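Local coordinates for saposin-like protein (Necator americanus, PDB 3S63) that probably binds lipids and interacts with membranes as a saposin-like protein of a human hookworm, at residues C7-I12 and F43-R48; T16-F21 and R62-G67; L50-V55 and M78-P83. All coordinates share one frame; numbering follows the deposited sequence.

Interaction 1 of 3, residues C7-I12 and F43-R48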
ATOM      1  N   CYS A   7       0.288 -10.328   1.906  1.00 33.84           N
ATOM      2  CA  CYS A   7       1.302  -9.481   2.500  1.00 40.51           C
ATOM      3  C   CYS A   7       2.208  -8.884   1.419  1.00 40.94           C
ATOM      4  O   CYS A   7       2.436  -7.671   1.381  1.00 36.51           O
ATOM      5  CB  CYS A   7       2.129 -10.276   3.512  1.00 41.47           C
ATOM      6  SG  CYS A   7       3.526  -9.376   4.180  1.00 44.91           S
ATOM      7  N   ASP A   8       2.725  -9.744   0.544  1.00 37.56           N
ATOM      8  CA  ASP A   8       3.560  -9.294  -0.553  1.00 35.46           C
ATOM      9  C   ASP A   8       2.831  -8.206  -1.348  1.00 41.28           C
ATOM     10  O   ASP A   8       3.364  -7.121  -1.566  1.00 40.24           O
ATOM     11  CB  ASP A   8       3.950 -10.470  -1.455  1.00 35.12           C
ATOM     12  CG  ASP A   8       4.928 -11.439  -0.779  1.00 38.08           C
ATOM     13  OD1 ASP A   8       5.492 -11.107   0.282  1.00 35.96           O
ATOM     14  OD2 ASP A   8       5.144 -12.541  -1.320  1.00 45.15           O
ATOM     15  N   LEU A   9       1.597  -8.483  -1.753  1.00 40.83           N
ATOM     16  CA  LEU A   9       0.834  -7.524  -2.535  1.00 39.55           C
ATOM     17  C   LEU A   9       0.674  -6.166  -1.838  1.00 38.93           C
ATOM     18  O   LEU A   9       0.737  -5.119  -2.474  1.00 41.99           O
ATOM     19  CB  LEU A   9      -0.523  -8.107  -2.942  1.00 36.46           C
ATOM     20  CG  LEU A   9      -0.412  -9.325  -3.865  1.00 37.73           C
ATOM     21  CD1 LEU A   9      -1.760  -9.705  -4.398  1.00 39.51           C
ATOM     22  CD2 LEU A   9       0.515  -9.038  -5.026  1.00 45.09           C
ATOM     23  N   CYS A  10       0.473  -6.166  -0.534  1.00 31.58           N
ATOM     24  CA  CYS A  10       0.359  -4.897   0.152  1.00 32.19           C
ATOM     25  C   CYS A  10       1.624  -4.099  -0.136  1.00 35.40           C
ATOM     26  O   CYS A  10       1.565  -2.918  -0.459  1.00 32.06           O
ATOM     27  CB  CYS A  10       0.204  -5.110   1.657  1.00 29.77           C
ATOM     28  SG  CYS A  10      -0.168  -3.595   2.575  1.00 30.81           S
ATOM     29  N   GLN A  11       2.763  -4.776  -0.025  1.00 34.40           N
ATOM     30  CA  GLN A  11       4.067  -4.149  -0.130  1.00 36.17           C
ATOM     31  C   GLN A  11       4.366  -3.651  -1.543  1.00 36.62           C
ATOM     32  O   GLN A  11       4.771  -2.512  -1.736  1.00 41.43           O
ATOM     33  CB  GLN A  11       5.152  -5.132   0.309  1.00 35.11           C
ATOM     34  CG  GLN A  11       5.114  -5.476   1.767  1.00 36.90           C
ATOM     35  CD  GLN A  11       6.301  -6.309   2.186  1.00 47.66           C
ATOM     36  OE1 GLN A  11       7.361  -5.774   2.501  1.00 58.30           O
ATOM     37  NE2 GLN A  11       6.134  -7.626   2.195  1.00 46.29           N
ATOM     38  N   ILE A  12       4.190  -4.526  -2.521  1.00 31.23           N
ATOM     39  CA  ILE A  12       4.361  -4.178  -3.914  1.00 35.28           C
ATOM     40  C   ILE A  12       3.536  -2.949  -4.301  1.00 35.55           C
ATOM     41  O   ILE A  12       4.015  -2.064  -5.003  1.00 37.03           O
ATOM     42  CB  ILE A  12       3.946  -5.367  -4.791  1.00 37.04           C
ATOM     43  CG1 ILE A  12       4.810  -6.585  -4.444  1.00 37.65           C
ATOM     44  CG2 ILE A  12       4.044  -5.017  -6.258  1.00 29.39           C
ATOM     45  CD1 ILE A  12       4.369  -7.857  -5.146  1.00 45.96           C
ATOM     46  N   PHE A  43      -5.241  -8.662 -10.832  1.00 58.03           N
ATOM     47  CA  PHE A  43      -6.557  -9.287 -11.001  1.00 58.53           C
ATOM     48  C   PHE A  43      -7.181  -9.747  -9.687  1.00 56.46           C
ATOM     49  O   PHE A  43      -8.278  -9.321  -9.328  1.00 59.48           O
ATOM     50  CB  PHE A  43      -6.484 -10.454 -11.999  1.00 56.40           C
ATOM     51  N   ASN A  44      -6.473 -10.610  -8.971  1.00 52.02           N
ATOM     52  CA  ASN A  44      -7.018 -11.247  -7.780  1.00 47.53           C
ATOM     53  C   ASN A  44      -7.047 -10.350  -6.557  1.00 52.19           C
ATOM     54  O   ASN A  44      -7.616 -10.698  -5.526  1.00 57.35           O
ATOM     55  CB  ASN A  44      -6.210 -12.502  -7.457  1.00 58.17           C
ATOM     56  CG  ASN A  44      -6.351 -13.572  -8.520  1.00 62.84           C
ATOM     57  OD1 ASN A  44      -7.426 -13.739  -9.103  1.00 56.63           O
ATOM     58  ND2 ASN A  44      -5.266 -14.306  -8.780  1.00 56.69           N
ATOM     59  N   TYR A  45      -6.435  -9.186  -6.665  1.00 43.43           N
ATOM     60  CA  TYR A  45      -6.220  -8.362  -5.494  1.00 37.07           C
ATOM     61  C   TYR A  45      -7.052  -7.094  -5.579  1.00 40.32           C
ATOM     62  O   TYR A  45      -7.246  -6.415  -4.577  1.00 40.23           O
ATOM     63  CB  TYR A  45      -4.734  -8.033  -5.402  1.00 37.90           C
ATOM     64  CG  TYR A  45      -4.305  -7.274  -4.184  1.00 35.33           C
ATOM     65  CD1 TYR A  45      -3.485  -6.156  -4.294  1.00 34.95           C
ATOM     66  CD2 TYR A  45      -4.700  -7.679  -2.914  1.00 33.68           C
ATOM     67  CE1 TYR A  45      -3.072  -5.463  -3.157  1.00 36.01           C
ATOM     68  CE2 TYR A  45      -4.303  -6.992  -1.787  1.00 28.04           C
ATOM     69  CZ  TYR A  45      -3.488  -5.890  -1.911  1.00 32.66           C
ATOM     70  OH  TYR A  45      -3.104  -5.211  -0.789  1.00 31.70           O
ATOM     71  N   ARG A  46      -7.537  -6.784  -6.782  1.00 40.60           N
ATOM     72  CA  ARG A  46      -8.311  -5.567  -7.032  1.00 36.96           C
ATOM     73  C   ARG A  46      -9.309  -5.240  -5.921  1.00 38.24           C
ATOM     74  O   ARG A  46      -9.285  -4.161  -5.339  1.00 40.73           O
ATOM     75  CB  ARG A  46      -9.056  -5.687  -8.363  1.00 40.10           C
ATOM     76  CG  ARG A  46      -9.807  -4.429  -8.811  1.00 44.61           C
ATOM     77  CD  ARG A  46     -10.737  -4.727  -9.997  1.00 45.93           C
ATOM     78  NE  ARG A  46     -11.237  -3.526 -10.671  1.00 50.01           N
ATOM     79  CZ  ARG A  46     -12.233  -2.760 -10.221  1.00 51.68           C
ATOM     80  NH1 ARG A  46     -12.836  -3.054  -9.076  1.00 51.80           N
ATOM     81  NH2 ARG A  46     -12.623  -1.690 -10.907  1.00 47.33           N
ATOM     82  N   ARG A  47     -10.196  -6.174  -5.624  1.00 48.35           N
ATOM     83  CA  ARG A  47     -11.296  -5.882  -4.717  1.00 50.33           C
ATOM     84  C   ARG A  47     -10.828  -5.557  -3.309  1.00 45.04           C
ATOM     85  O   ARG A  47     -11.268  -4.580  -2.703  1.00 43.79           O
ATOM     86  CB  ARG A  47     -12.271  -7.053  -4.689  1.00 52.94           C
ATOM     87  CG  ARG A  47     -13.622  -6.730  -5.280  1.00 58.68           C
ATOM     88  CD  ARG A  47     -14.675  -6.799  -4.189  1.00 65.38           C
ATOM     89  NE  ARG A  47     -14.618  -8.074  -3.477  1.00 55.59           N
ATOM     90  CZ  ARG A  47     -15.488  -8.446  -2.546  1.00 57.19           C
ATOM     91  NH1 ARG A  47     -16.488  -7.642  -2.193  1.00 54.44           N
ATOM     92  NH2 ARG A  47     -15.355  -9.629  -1.965  1.00 60.76           N
ATOM     93  N   ARG A  48      -9.942  -6.396  -2.793  1.00 33.66           N
ATOM     94  CA  ARG A  48      -9.415  -6.217  -1.454  1.00 32.25           C
ATOM     95  C   ARG A  48      -8.548  -4.960  -1.348  1.00 31.52           C
ATOM     96  O   ARG A  48      -8.646  -4.187  -0.387  1.00 29.66           O
ATOM     97  CB  ARG A  48      -8.601  -7.444  -1.043  1.00 36.03           C
ATOM     98  CG  ARG A  48      -8.184  -7.411   0.417  1.00 24.44           C
ATOM     99  CD  ARG A  48      -7.116  -8.407   0.723  1.00 21.57           C
ATOM    100  NE  ARG A  48      -6.847  -8.390   2.155  1.00 31.23           N
ATOM    101  CZ  ARG A  48      -7.499  -9.132   3.045  1.00 30.74           C
ATOM    102  NH1 ARG A  48      -8.453  -9.974   2.658  1.00 28.93           N
ATOM    103  NH2 ARG A  48      -7.193  -9.040   4.322  1.00 31.77           N
TER

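Interaction 2 of 3, residues T16-F21 and R62-G67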
ATOM      1  N   THR A  16       5.295   0.660  -5.177  1.00 33.11           N
ATOM      2  CA  THR A  16       5.147   1.073  -6.560  1.00 33.34           C
ATOM      3  C   THR A  16       4.539   2.474  -6.654  1.00 35.35           C
ATOM      4  O   THR A  16       5.025   3.311  -7.403  1.00 33.76           O
ATOM      5  CB  THR A  16       4.303   0.048  -7.347  1.00 34.95           C
ATOM      6  OG1 THR A  16       5.045  -1.171  -7.486  1.00 39.76           O
ATOM      7  CG2 THR A  16       3.981   0.556  -8.723  1.00 34.12           C
ATOM      8  N   VAL A  17       3.493   2.733  -5.876  1.00 35.31           N
ATOM      9  CA  VAL A  17       2.873   4.054  -5.843  1.00 29.12           C
ATOM     10  C   VAL A  17       3.793   5.101  -5.203  1.00 33.83           C
ATOM     11  O   VAL A  17       3.810   6.259  -5.625  1.00 36.02           O
ATOM     12  CB  VAL A  17       1.518   4.037  -5.104  1.00 27.57           C
ATOM     13  CG1 VAL A  17       1.038   5.463  -4.820  1.00 23.18           C
ATOM     14  CG2 VAL A  17       0.477   3.222  -5.892  1.00 24.02           C
ATOM     15  N   PHE A  18       4.563   4.706  -4.194  1.00 32.85           N
ATOM     16  CA  PHE A  18       5.493   5.638  -3.558  1.00 33.33           C
ATOM     17  C   PHE A  18       6.615   5.990  -4.522  1.00 35.98           C
ATOM     18  O   PHE A  18       7.065   7.132  -4.579  1.00 36.52           O
ATOM     19  CB  PHE A  18       6.079   5.034  -2.292  1.00 28.53           C
ATOM     20  CG  PHE A  18       7.022   5.948  -1.544  1.00 32.76           C
ATOM     21  CD1 PHE A  18       6.545   6.836  -0.590  1.00 34.87           C
ATOM     22  CD2 PHE A  18       8.394   5.885  -1.753  1.00 38.45           C
ATOM     23  CE1 PHE A  18       7.416   7.661   0.133  1.00 32.45           C
ATOM     24  CE2 PHE A  18       9.269   6.711  -1.040  1.00 31.08           C
ATOM     25  CZ  PHE A  18       8.775   7.597  -0.102  1.00 31.97           C
ATOM     26  N   GLY A  19       7.064   4.996  -5.277  1.00 37.32           N
ATOM     27  CA  GLY A  19       8.098   5.209  -6.268  1.00 32.81           C
ATOM     28  C   GLY A  19       7.562   6.077  -7.380  1.00 32.78           C
ATOM     29  O   GLY A  19       8.285   6.879  -7.945  1.00 33.68           O
ATOM     30  N   HIS A  20       6.282   5.909  -7.691  1.00 28.92           N
ATOM     31  CA  HIS A  20       5.645   6.682  -8.740  1.00 30.08           C
ATOM     32  C   HIS A  20       5.792   8.199  -8.529  1.00 30.82           C
ATOM     33  O   HIS A  20       6.093   8.924  -9.472  1.00 30.63           O
ATOM     34  CB  HIS A  20       4.171   6.304  -8.853  1.00 23.93           C
ATOM     35  CG  HIS A  20       3.391   7.173  -9.786  1.00 22.79           C
ATOM     36  ND1 HIS A  20       2.506   8.131  -9.342  1.00 26.75           N
ATOM     37  CD2 HIS A  20       3.358   7.231 -11.135  1.00 23.64           C
ATOM     38  CE1 HIS A  20       1.955   8.738 -10.376  1.00 25.89           C
ATOM     39  NE2 HIS A  20       2.463   8.215 -11.477  1.00 30.74           N
ATOM     40  N   PHE A  21       5.576   8.666  -7.303  1.00 26.91           N
ATOM     41  CA  PHE A  21       5.685  10.084  -6.978  1.00 29.03           C
ATOM     42  C   PHE A  21       7.102  10.426  -6.577  1.00 34.46           C
ATOM     43  O   PHE A  21       7.394  11.557  -6.191  1.00 35.28           O
ATOM     44  CB  PHE A  21       4.801  10.443  -5.791  1.00 32.42           C
ATOM     45  CG  PHE A  21       3.329  10.269  -6.037  1.00 34.89           C
ATOM     46  CD1 PHE A  21       2.681   9.122  -5.620  1.00 26.21           C
ATOM     47  CD2 PHE A  21       2.588  11.273  -6.646  1.00 27.79           C
ATOM     48  CE1 PHE A  21       1.335   8.977  -5.825  1.00 29.08           C
ATOM     49  CE2 PHE A  21       1.257  11.130  -6.841  1.00 26.59           C
ATOM     50  CZ  PHE A  21       0.621   9.978  -6.433  1.00 28.24           C
ATOM     51  N   ARG A  62       0.034   9.590   5.507  1.00 33.28           N
ATOM     52  CA  ARG A  62       0.910  10.039   6.586  1.00 29.84           C
ATOM     53  C   ARG A  62       2.256   9.335   6.568  1.00 31.86           C
ATOM     54  O   ARG A  62       3.287   9.988   6.644  1.00 34.50           O
ATOM     55  CB  ARG A  62       0.250   9.810   7.934  1.00 30.46           C
ATOM     56  CG  ARG A  62       1.068  10.278   9.104  1.00 29.72           C
ATOM     57  CD  ARG A  62       0.397   9.862  10.391  1.00 33.05           C
ATOM     58  NE  ARG A  62       0.599   8.439  10.659  1.00 33.03           N
ATOM     59  CZ  ARG A  62      -0.053   7.743  11.583  1.00 30.05           C
ATOM     60  NH1 ARG A  62      -0.979   8.308  12.347  1.00 31.88           N
ATOM     61  NH2 ARG A  62       0.222   6.469  11.736  1.00 30.00           N
ATOM     62  N   GLU A  63       2.249   8.011   6.461  1.00 30.78           N
ATOM     63  CA  GLU A  63       3.491   7.242   6.528  1.00 36.16           C
ATOM     64  C   GLU A  63       4.389   7.478   5.322  1.00 36.00           C
ATOM     65  O   GLU A  63       5.613   7.442   5.424  1.00 40.16           O
ATOM     66  CB  GLU A  63       3.201   5.747   6.652  1.00 33.82           C
ATOM     67  CG  GLU A  63       2.479   5.371   7.911  1.00 32.73           C
ATOM     68  CD  GLU A  63       3.293   5.648   9.144  1.00 37.20           C
ATOM     69  OE1 GLU A  63       4.451   5.195   9.191  1.00 39.78           O
ATOM     70  OE2 GLU A  63       2.777   6.316  10.063  1.00 38.01           O
ATOM     71  N   MET A  64       3.769   7.699   4.176  1.00 33.25           N
ATOM     72  CA  MET A  64       4.508   7.913   2.951  1.00 31.63           C
ATOM     73  C   MET A  64       5.212   9.261   2.960  1.00 35.01           C
ATOM     74  O   MET A  64       6.340   9.366   2.491  1.00 41.23           O
ATOM     75  CB  MET A  64       3.571   7.824   1.754  1.00 30.08           C
ATOM     76  CG  MET A  64       3.514   6.470   1.101  1.00 28.09           C
ATOM     77  SD  MET A  64       2.562   6.504  -0.445  1.00 29.98           S
ATOM     78  CE  MET A  64       2.314   4.746  -0.685  1.00 26.17           C
ATOM     79  N   THR A  65       4.546  10.283   3.496  1.00 37.02           N
ATOM     80  CA  THR A  65       5.039  11.660   3.428  1.00 39.91           C
ATOM     81  C   THR A  65       5.978  12.061   4.583  1.00 43.99           C
ATOM     82  O   THR A  65       6.559  13.159   4.582  1.00 44.27           O
ATOM     83  CB  THR A  65       3.872  12.669   3.340  1.00 34.03           C
ATOM     84  OG1 THR A  65       3.022  12.527   4.481  1.00 35.92           O
ATOM     85  CG2 THR A  65       3.069  12.432   2.103  1.00 38.51           C
ATOM     86  N   ASP A  66       6.109  11.166   5.562  1.00 39.57           N
ATOM     87  CA  ASP A  66       6.992  11.344   6.713  1.00 34.17           C
ATOM     88  C   ASP A  66       8.445  11.061   6.338  1.00 39.87           C
ATOM     89  O   ASP A  66       9.355  11.497   7.020  1.00 49.56           O
ATOM     90  CB  ASP A  66       6.575  10.402   7.850  1.00 37.82           C
ATOM     91  CG  ASP A  66       5.570  11.030   8.807  1.00 36.32           C
ATOM     92  OD1 ASP A  66       5.321  10.458   9.886  1.00 35.56           O
ATOM     93  OD2 ASP A  66       5.034  12.103   8.496  1.00 39.85           O
ATOM     94  N   GLY A  67       8.668  10.315   5.263  1.00 49.37           N
ATOM     95  CA  GLY A  67      10.020  10.032   4.821  1.00 51.28           C
ATOM     96  C   GLY A  67      10.514   8.678   5.287  1.00 51.94           C
ATOM     97  O   GLY A  67      11.416   8.079   4.694  1.00 54.36           O
TER

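Interaction 3 of 3, residues L50-V55 and M78-P83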
ATOM      1  N   LEU A  50      -8.633  -2.278  -3.127  1.00 34.05           N
ATOM      2  CA  LEU A  50      -9.438  -1.067  -3.251  1.00 32.00           C
ATOM      3  C   LEU A  50     -10.082  -0.634  -1.942  1.00 31.84           C
ATOM      4  O   LEU A  50     -10.165   0.560  -1.652  1.00 32.86           O
ATOM      5  CB  LEU A  50     -10.499  -1.255  -4.348  1.00 29.90           C
ATOM      6  CG  LEU A  50     -10.000  -1.172  -5.797  1.00 29.23           C
ATOM      7  CD1 LEU A  50     -11.039  -1.692  -6.755  1.00 32.36           C
ATOM      8  CD2 LEU A  50      -9.600   0.260  -6.176  1.00 27.86           C
ATOM      9  N   LEU A  51     -10.539  -1.608  -1.161  1.00 36.47           N
ATOM     10  CA  LEU A  51     -11.151  -1.343   0.138  1.00 33.92           C
ATOM     11  C   LEU A  51     -10.108  -1.006   1.174  1.00 33.34           C
ATOM     12  O   LEU A  51     -10.379  -0.269   2.123  1.00 34.73           O
ATOM     13  CB  LEU A  51     -11.949  -2.559   0.609  1.00 36.42           C
ATOM     14  CG  LEU A  51     -13.256  -2.770  -0.146  1.00 40.86           C
ATOM     15  CD1 LEU A  51     -13.595  -4.236  -0.235  1.00 38.80           C
ATOM     16  CD2 LEU A  51     -14.373  -1.975   0.509  1.00 43.68           C
ATOM     17  N   LEU A  52      -8.921  -1.575   0.998  1.00 27.22           N
ATOM     18  CA  LEU A  52      -7.817  -1.345   1.912  1.00 26.85           C
ATOM     19  C   LEU A  52      -7.378   0.101   1.813  1.00 30.51           C
ATOM     20  O   LEU A  52      -7.236   0.785   2.832  1.00 28.30           O
ATOM     21  CB  LEU A  52      -6.644  -2.235   1.549  1.00 30.86           C
ATOM     22  CG  LEU A  52      -5.914  -2.975   2.662  1.00 30.32           C
ATOM     23  CD1 LEU A  52      -4.491  -3.212   2.190  1.00 29.04           C
ATOM     24  CD2 LEU A  52      -5.956  -2.187   3.966  1.00 25.68           C
ATOM     25  N   MET A  53      -7.158   0.564   0.583  1.00 27.31           N
ATOM     26  CA  MET A  53      -6.733   1.942   0.368  1.00 30.95           C
ATOM     27  C   MET A  53      -7.853   2.897   0.783  1.00 31.16           C
ATOM     28  O   MET A  53      -7.589   3.998   1.267  1.00 31.12           O
ATOM     29  CB  MET A  53      -6.316   2.196  -1.095  1.00 31.12           C
ATOM     30  CG  MET A  53      -5.361   1.161  -1.681  1.00 30.28           C
ATOM     31  SD  MET A  53      -3.907   0.928  -0.665  1.00 37.98           S
ATOM     32  CE  MET A  53      -3.204  -0.598  -1.283  1.00 27.12           C
ATOM     33  N   LYS A  54      -9.102   2.479   0.602  1.00 30.24           N
ATOM     34  CA  LYS A  54     -10.219   3.354   0.922  1.00 30.04           C
ATOM     35  C   LYS A  54     -10.230   3.647   2.405  1.00 34.37           C
ATOM     36  O   LYS A  54     -10.288   4.799   2.818  1.00 41.05           O
ATOM     37  CB  LYS A  54     -11.553   2.743   0.515  1.00 32.48           C
ATOM     38  CG  LYS A  54     -12.721   3.676   0.795  1.00 37.22           C
ATOM     39  CD  LYS A  54     -14.083   2.970   0.794  1.00 47.30           C
ATOM     40  CE  LYS A  54     -14.338   2.210   2.085  1.00 42.89           C
ATOM     41  NZ  LYS A  54     -15.796   2.011   2.320  1.00 51.75           N
ATOM     42  N   VAL A  55     -10.172   2.593   3.207  1.00 29.96           N
ATOM     43  CA  VAL A  55     -10.255   2.731   4.646  1.00 30.07           C
ATOM     44  C   VAL A  55      -9.015   3.416   5.206  1.00 33.82           C
ATOM     45  O   VAL A  55      -9.118   4.260   6.097  1.00 35.05           O
ATOM     46  CB  VAL A  55     -10.407   1.356   5.323  1.00 33.27           C
ATOM     47  CG1 VAL A  55     -10.507   1.512   6.829  1.00 31.07           C
ATOM     48  CG2 VAL A  55     -11.622   0.642   4.787  1.00 31.59           C
ATOM     49  N   MET A  78      -1.792  -2.292   9.292  1.00 34.27           N
ATOM     50  CA  MET A  78      -3.074  -2.576   8.676  1.00 30.57           C
ATOM     51  C   MET A  78      -3.390  -4.045   8.841  1.00 32.39           C
ATOM     52  O   MET A  78      -4.473  -4.499   8.490  1.00 33.73           O
ATOM     53  CB  MET A  78      -3.017  -2.215   7.200  1.00 28.64           C
ATOM     54  CG  MET A  78      -2.674  -0.758   6.967  1.00 30.96           C
ATOM     55  SD  MET A  78      -3.077  -0.166   5.331  1.00 29.64           S
ATOM     56  CE  MET A  78      -1.911  -1.077   4.325  1.00 20.59           C
ATOM     57  N   ARG A  79      -2.426  -4.778   9.383  1.00 35.22           N
ATOM     58  CA  ARG A  79      -2.568  -6.204   9.660  1.00 38.85           C
ATOM     59  C   ARG A  79      -2.730  -7.024   8.375  1.00 38.04           C
ATOM     60  O   ARG A  79      -3.286  -8.125   8.392  1.00 38.52           O
ATOM     61  CB  ARG A  79      -3.707  -6.482  10.686  1.00 30.27           C
ATOM     62  N   GLU A  80      -2.221  -6.481   7.267  1.00 39.19           N
ATOM     63  CA  GLU A  80      -2.135  -7.217   6.001  1.00 39.35           C
ATOM     64  C   GLU A  80      -0.818  -7.975   5.945  1.00 43.40           C
ATOM     65  O   GLU A  80      -0.554  -8.734   5.011  1.00 43.06           O
ATOM     66  CB  GLU A  80      -2.246  -6.275   4.809  1.00 37.45           C
ATOM     67  CG  GLU A  80      -3.643  -5.696   4.609  1.00 37.95           C
ATOM     68  CD  GLU A  80      -4.670  -6.757   4.229  1.00 42.43           C
ATOM     69  OE1 GLU A  80      -4.604  -7.273   3.091  1.00 41.81           O
ATOM     70  OE2 GLU A  80      -5.536  -7.073   5.074  1.00 43.21           O
ATOM     71  N   CYS A  81       0.007  -7.736   6.958  1.00 40.83           N
ATOM     72  CA  CYS A  81       1.226  -8.490   7.199  1.00 38.65           C
ATOM     73  C   CYS A  81       1.226  -8.808   8.676  1.00 38.70           C
ATOM     74  O   CYS A  81       0.771  -8.001   9.484  1.00 42.17           O
ATOM     75  CB  CYS A  81       2.466  -7.663   6.840  1.00 39.57           C
ATOM     76  SG  CYS A  81       2.885  -7.664   5.077  1.00 30.34           S
ATOM     77  N   ASN A  82       1.689  -9.995   9.040  1.00 48.87           N
ATOM     78  CA  ASN A  82       1.851 -10.328  10.450  1.00 53.43           C
ATOM     79  C   ASN A  82       3.348 -10.457  10.701  1.00 59.19           C
ATOM     80  O   ASN A  82       4.120 -10.626   9.747  1.00 58.86           O
ATOM     81  CB  ASN A  82       1.109 -11.617  10.794  1.00 47.53           C
ATOM     82  N   PRO A  83       3.770 -10.341  11.975  1.00 63.90           N
ATOM     83  CA  PRO A  83       5.184 -10.418  12.374  1.00 59.48           C
ATOM     84  C   PRO A  83       5.908 -11.642  11.801  1.00 63.53           C
ATOM     85  O   PRO A  83       7.114 -11.585  11.555  1.00 64.68           O
ATOM     86  CB  PRO A  83       5.102 -10.494  13.898  1.00 69.00           C
ATOM     87  CG  PRO A  83       3.862  -9.725  14.230  1.00 65.60           C
ATOM     88  CD  PRO A  83       2.890 -10.049  13.123  1.00 62.28           C
TER

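Interaction 1 of 3, residues C7-I12 and F43-R48
With CG of Tyr-45 swung opposite its own backbone N (chi1 -175°), the ring reaches toward helix 3-20, where Leu-9, its CG opposite the carbonyl carbon (chi1 -64°), lies against it. This is part of the disulfide-bonded helical fold of the saposin-like family, at the place where the residue leading into helix 46-65 packs on the N-terminal helix. Leu-9 does most of the touching, and it comes over a face of the ring. Its CB sits 3.7 Å from the centroid of the Tyr-45 ring, only 12° off the normal, which makes a CH-pi contact close to the ring centre. The branch then runs back along the tyrosine, so the two side chains slide past each other in opposite directions: CD1 of Leu-9 ends over the root of the ring, 3.5 Å from CG of Tyr-45 and 3.6 Å from its CB. One side chain thus spans the tyrosine from its centre to its stem. Leu-1, in the N-terminal loop, also touches both Leu-9 and Tyr-45. No hydrogen bond joins the two segments, and the grip is by shape. This same turn of helix 3-20 is tied by disulfides, Cys-7 to Cys-81 and Cys-10 to Cys-75, which bind the helix to the C-terminal part of the chain. At the far end of the tyrosine the phenol OH reaches Cys-10, whose SG is bonded to Cys-75; OH of Tyr-45 lies 3.6 Å from CA of Cys-10 and 4.1 Å from its CB.

Interaction 2 of 3, residues T16-F21 and R62-G67
Met-64 and Phe-18 carry this contact, at the last turn of helix 46-65. Arg-62 and Glu-63 come first and pair with each other: NE and NH2 of Arg-62 approach side-on and both bond to OE2 of Glu-63, each at 3.1 Å, with the carboxylate oxygen lying near the guanidinium plane. NE uses the anti lone pair of that oxygen. Met-64 turns to helix 3-20. Its chain is extended beyond CG, and it passes the Phe-18 side chain in the opposite direction, along the rim of the ring. CG of Met-64 is 3.5 Å from CD1 of Phe-18, while SD lies 5.4 Å from the Phe-18 ring centroid and 90° off its normal, a Met-aromatic contact made at the edge; the carbonyl O of Met-64 sits at the ring edge too, beside CE1. The methyl CE carries on past the ring to the helix behind it, 4.1 Å from CB of Phe-18 and 4.4 Å from CG1 of Val-17. The Phe-18 first torsion, CG opposite the backbone N at -178°, carries the ring toward helix 46-65. The ring also stacks with Phe-69, which touches Met-64 as well. Next along, Thr-65 points away from helix 3-20, its OG1 bonded to the carbonyl O of Phe-61. After Asp-66, Gly-67 leaves the helical angles with a phi of 98°, and the chain turns off toward helix 71-77. Such apolar packing of helix 3-20 on the end of helix 46-65 is part of the all-helical, disulfide-linked saposin fold.

Interaction 3 of 3, residues L50-V55 and M78-P83
The apolar contacts all converge on Leu-52, which points from helix 46-65 at the loop following helix 71-77. Both of its methyls touch Met-78, and CD1 also reaches Glu-80. CD2 lies 3.8 Å from SD of Met-78, and CD1 is 4.0 Å from CE of the same residue; the methionine crosses the leucine at a slant, and the bend at its last torsion (chi3 -68°) brings CE to CD1. CD1 of Leu-52 also meets the aliphatic part of Glu-80, with CG of Glu-80 at 3.6 Å; these two side chains arrive from opposite directions. In the saposin fold this is where the chain leaving the last helix, 71-77, packs on helix 46-65, and a Schellman motif at Arg-79, with positive phi, turns the chain there so that Met-78 and Glu-80 both face Leu-52. The polar interaction is made by the outer end of Glu-80: bent at chi2 (-66°), it lays its CG on the leucine while OE1 forms a salt bridge with NE of Arg-48, one turn earlier on the same helix as Leu-52. The covalent tie is the disulfide of Cys-81 with Cys-7, which holds the loop to helix 3-20.

Overall arrangement
Interactions 1 and 2 pair the same two helices, 3-20 and 46-65, about 17 Å apart between centres and on opposite sides of the chain's centre; both are buried. Aliphatic atoms cover a ring face in interaction 1, whereas a methionine runs past a ring edge in interaction 2. Interaction 3 is partly buried and brings helix 46-65 against the loop after helix 71-77, with a charged group at its outer end. It touches interaction 1, centres about 9 Å apart, through the Cys-7 to Cys-81 disulfide, the Arg-48 to Glu-80 salt bridge and Cys-10 packing on Met-78. Interaction 2 adjoins interaction 1 along helix 3-20; its nearest atoms to interaction 3 are about 7 Å away.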